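Local coordinates for cohesin (Archaeoglobus fulgidus, PDB 2XDH), which probably mediates protein-protein recognition of the cohesin-dockerin type, as a cohesin module cut from a larger, non-cellulosomal archaeal protein, at residues 23-29 with 78-84. Numbering follows the deposited sequence.
With SO4 (sulfate ion), chain E.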
loop_
_atom_site.group_PDB
_atom_site.type_symbol
_atom_site.label_atom_id
_atom_site.label_comp_id
_atom_site.label_asym_id
_atom_site.label_seq_id
_atom_site.Cartn_x
_atom_site.Cartn_y
_atom_site.Cartn_z
ATOM N N LYS A 23 16.885 -1.814 13.832
ATOM C CA LYS A 23 15.740 -2.468 13.223
ATOM C C LYS A 23 14.865 -1.454 12.502
ATOM O O LYS A 23 14.919 -0.258 12.782
ATOM C CB LYS A 23 14.871 -3.134 14.291
ATOM C CG LYS A 23 15.572 -4.140 15.147
ATOM C CD LYS A 23 14.750 -4.399 16.403
ATOM C CE LYS A 23 14.820 -3.209 17.350
ATOM N NZ LYS A 23 14.096 -3.482 18.619
ATOM N N ILE A 24 14.023 -1.948 11.608
ATOM C CA ILE A 24 12.987 -1.098 11.026
ATOM C C ILE A 24 11.623 -1.679 11.357
ATOM O O ILE A 24 11.453 -2.899 11.440
ATOM C CB ILE A 24 13.183 -0.916 9.497
ATOM C CG1 ILE A 24 12.297 0.213 8.960
ATOM C CG2 ILE A 24 12.921 -2.227 8.751
ATOM C CD1 ILE A 24 12.788 0.783 7.622
ATOM N N GLU A 25 10.640 -0.812 11.547
ATOM C CA GLU A 25 9.296 -1.287 11.816
ATOM C C GLU A 25 8.323 -0.603 10.861
ATOM O O GLU A 25 8.422 0.607 10.626
ATOM C CB GLU A 25 8.925 -1.006 13.278
ATOM C CG GLU A 25 9.915 -1.621 14.278
ATOM C CD GLU A 25 9.921 -3.146 14.250
ATOM O OE1 GLU A 25 8.821 -3.732 14.190
ATOM O OE2 GLU A 25 11.019 -3.761 14.274
ATOM N N ASN A 26 7.419 -1.394 10.290
ATOM C CA ASN A 26 6.438 -0.908 9.328
ATOM C C ASN A 26 7.051 -0.275 8.087
ATOM O O ASN A 26 6.575 0.743 7.595
ATOM C CB ASN A 26 5.482 0.055 10.011
ATOM C CG ASN A 26 4.820 -0.575 11.221
ATOM O OD1 ASN A 26 4.228 -1.650 11.126
ATOM N ND2 ASN A 26 4.966 0.059 12.369
ATOM N N ALA A 27 8.117 -0.881 7.577
ATOM C CA ALA A 27 8.675 -0.442 6.302
ATOM C C ALA A 27 7.688 -0.742 5.174
ATOM O O ALA A 27 7.007 -1.774 5.182
ATOM C CB ALA A 27 10.018 -1.148 6.035
ATOM N N ASP A 28 7.630 0.143 4.188
ATOM C CA ASP A 28 6.722 -0.046 3.059
ATOM C C ASP A 28 7.480 0.153 1.748
ATOM O O ASP A 28 7.606 1.280 1.242
ATOM C CB ASP A 28 5.542 0.926 3.183
ATOM C CG ASP A 28 4.534 0.786 2.051
ATOM O OD1 ASP A 28 4.534 -0.270 1.382
ATOM O OD2 ASP A 28 3.730 1.735 1.848
ATOM N N LYS A 29 8.023 -0.942 1.220
ATOM C CA LYS A 29 8.765 -0.906 -0.036
ATOM C C LYS A 29 9.900 0.116 -0.036
ATOM O O LYS A 29 10.081 0.873 -0.990
ATOM C CB LYS A 29 7.805 -0.661 -1.204
ATOM C CG LYS A 29 6.749 -1.769 -1.314
ATOM C CD LYS A 29 5.796 -1.545 -2.475
ATOM C CE LYS A 29 4.563 -2.432 -2.338
ATOM N NZ LYS A 29 3.608 -2.213 -3.460
ATOM N N ILE A 78 12.223 -3.182 0.755
ATOM C CA ILE A 78 12.197 -3.747 2.097
ATOM C C ILE A 78 10.892 -3.336 2.749
ATOM O O ILE A 78 10.554 -2.144 2.767
ATOM C CB ILE A 78 13.372 -3.176 2.917
ATOM C CG1 ILE A 78 14.701 -3.705 2.350
ATOM C CG2 ILE A 78 13.263 -3.546 4.382
ATOM C CD1 ILE A 78 15.936 -3.003 2.955
ATOM N N SER A 79 10.144 -4.303 3.266
ATOM C CA SER A 79 8.872 -4.015 3.921
ATOM C C SER A 79 8.759 -4.782 5.229
ATOM O O SER A 79 9.462 -5.773 5.435
ATOM C CB SER A 79 7.696 -4.421 3.011
ATOM O OG SER A 79 7.719 -3.684 1.797
ATOM N N GLY A 80 7.857 -4.337 6.098
ATOM C CA GLY A 80 7.587 -5.023 7.351
ATOM C C GLY A 80 8.569 -4.675 8.457
ATOM O O GLY A 80 9.102 -3.564 8.507
ATOM N N ASP A 81 8.791 -5.623 9.361
ATOM C CA ASP A 81 9.635 -5.395 10.524
ATOM C C ASP A 81 10.832 -6.337 10.446
ATOM O O ASP A 81 10.693 -7.467 9.998
ATOM C CB ASP A 81 8.893 -5.733 11.806
ATOM C CG ASP A 81 7.577 -4.979 11.963
ATOM O OD1 ASP A 81 7.328 -3.984 11.255
ATOM O OD2 ASP A 81 6.790 -5.390 12.833
ATOM N N GLY A 82 11.985 -5.898 10.932
ATOM C CA GLY A 82 13.153 -6.762 10.974
ATOM C C GLY A 82 14.415 -5.950 11.186
ATOM O O GLY A 82 14.354 -4.732 11.293
ATOM N N SER A 83 15.561 -6.619 11.267
ATOM C CA SER A 83 16.817 -5.906 11.430
ATOM C C SER A 83 17.396 -5.464 10.087
ATOM O O SER A 83 17.349 -6.200 9.094
ATOM C CB SER A 83 17.825 -6.765 12.200
ATOM O OG SER A 83 17.900 -8.065 11.647
ATOM N N LEU A 84 17.933 -4.249 10.078
ATOM C CA LEU A 84 18.639 -3.685 8.934
ATOM C C LEU A 84 20.110 -4.052 9.002
ATOM O O LEU A 84 20.744 -4.314 7.984
ATOM C CB LEU A 84 18.504 -2.160 8.932
ATOM C CG LEU A 84 17.085 -1.642 8.717
ATOM C CD1 LEU A 84 17.072 -0.121 8.811
ATOM C CD2 LEU A 84 16.582 -2.118 7.351
HETATM S S SO4 E . 1.453 1.158 -2.056
HETATM O O1 SO4 E . 0.305 0.439 -2.604
HETATM O O2 SO4 E . 2.212 1.765 -3.145
HETATM O O3 SO4 E . 2.308 0.225 -1.327
HETATM O O4 SO4 E . 0.984 2.201 -1.147
HETATM O O HOH W 1 4.564 -4.034 12.950
HETATM O O HOH W 2 4.794 -3.263 1.357
#
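Asp81 reaches across to the turn at Glu25 and Asn26, where its OD1 accepts from Asn26 N (2.8 Å), nearly along its own C-O bond and almost straight at hydrogen (170°). The side-chain amide of Asn26 runs alongside this carboxylate in the same direction but with its plane steeply turned, and one water donates to both Asn26 OD1 and Asp81 OD2. Glu25, in one of its two modelled conformers, folds back at chi2 (-65°) and crosses Asp81 at about a right angle, a crowding of like charges that remains doubtful. Beneath these groups runs an antiparallel pairing of the cohesin beta-sandwich, interrupted by a G1 beta bulge in which Asn26 and Ala27 both face Gly80. Ile24 and Gly82 exchange two backbone hydrogen bonds before it, and Ala27 and Gly80 two within it. On the buried side Ile24 CG2 packs on Leu84 CD2 at 3.9 Å, and Ile72 of strand 67-74 covers Leu84 further. Ser79 OG, beside its own backbone N (chi1 -61°), accepts from Lys29 N (2.8 Å) and shares a water with Asp28 OD1. Asp28 OD2 forms a salt bridge to Lys29 of a second subunit, and an alanine here would probably leave that lysine without its carboxylate mate and the water with one partner fewer. Lys29 NZ in turn forms a salt bridge with Asp28 of a third subunit and a weak hydrogen bond to a sulfate, probably from the crystallisation liquor.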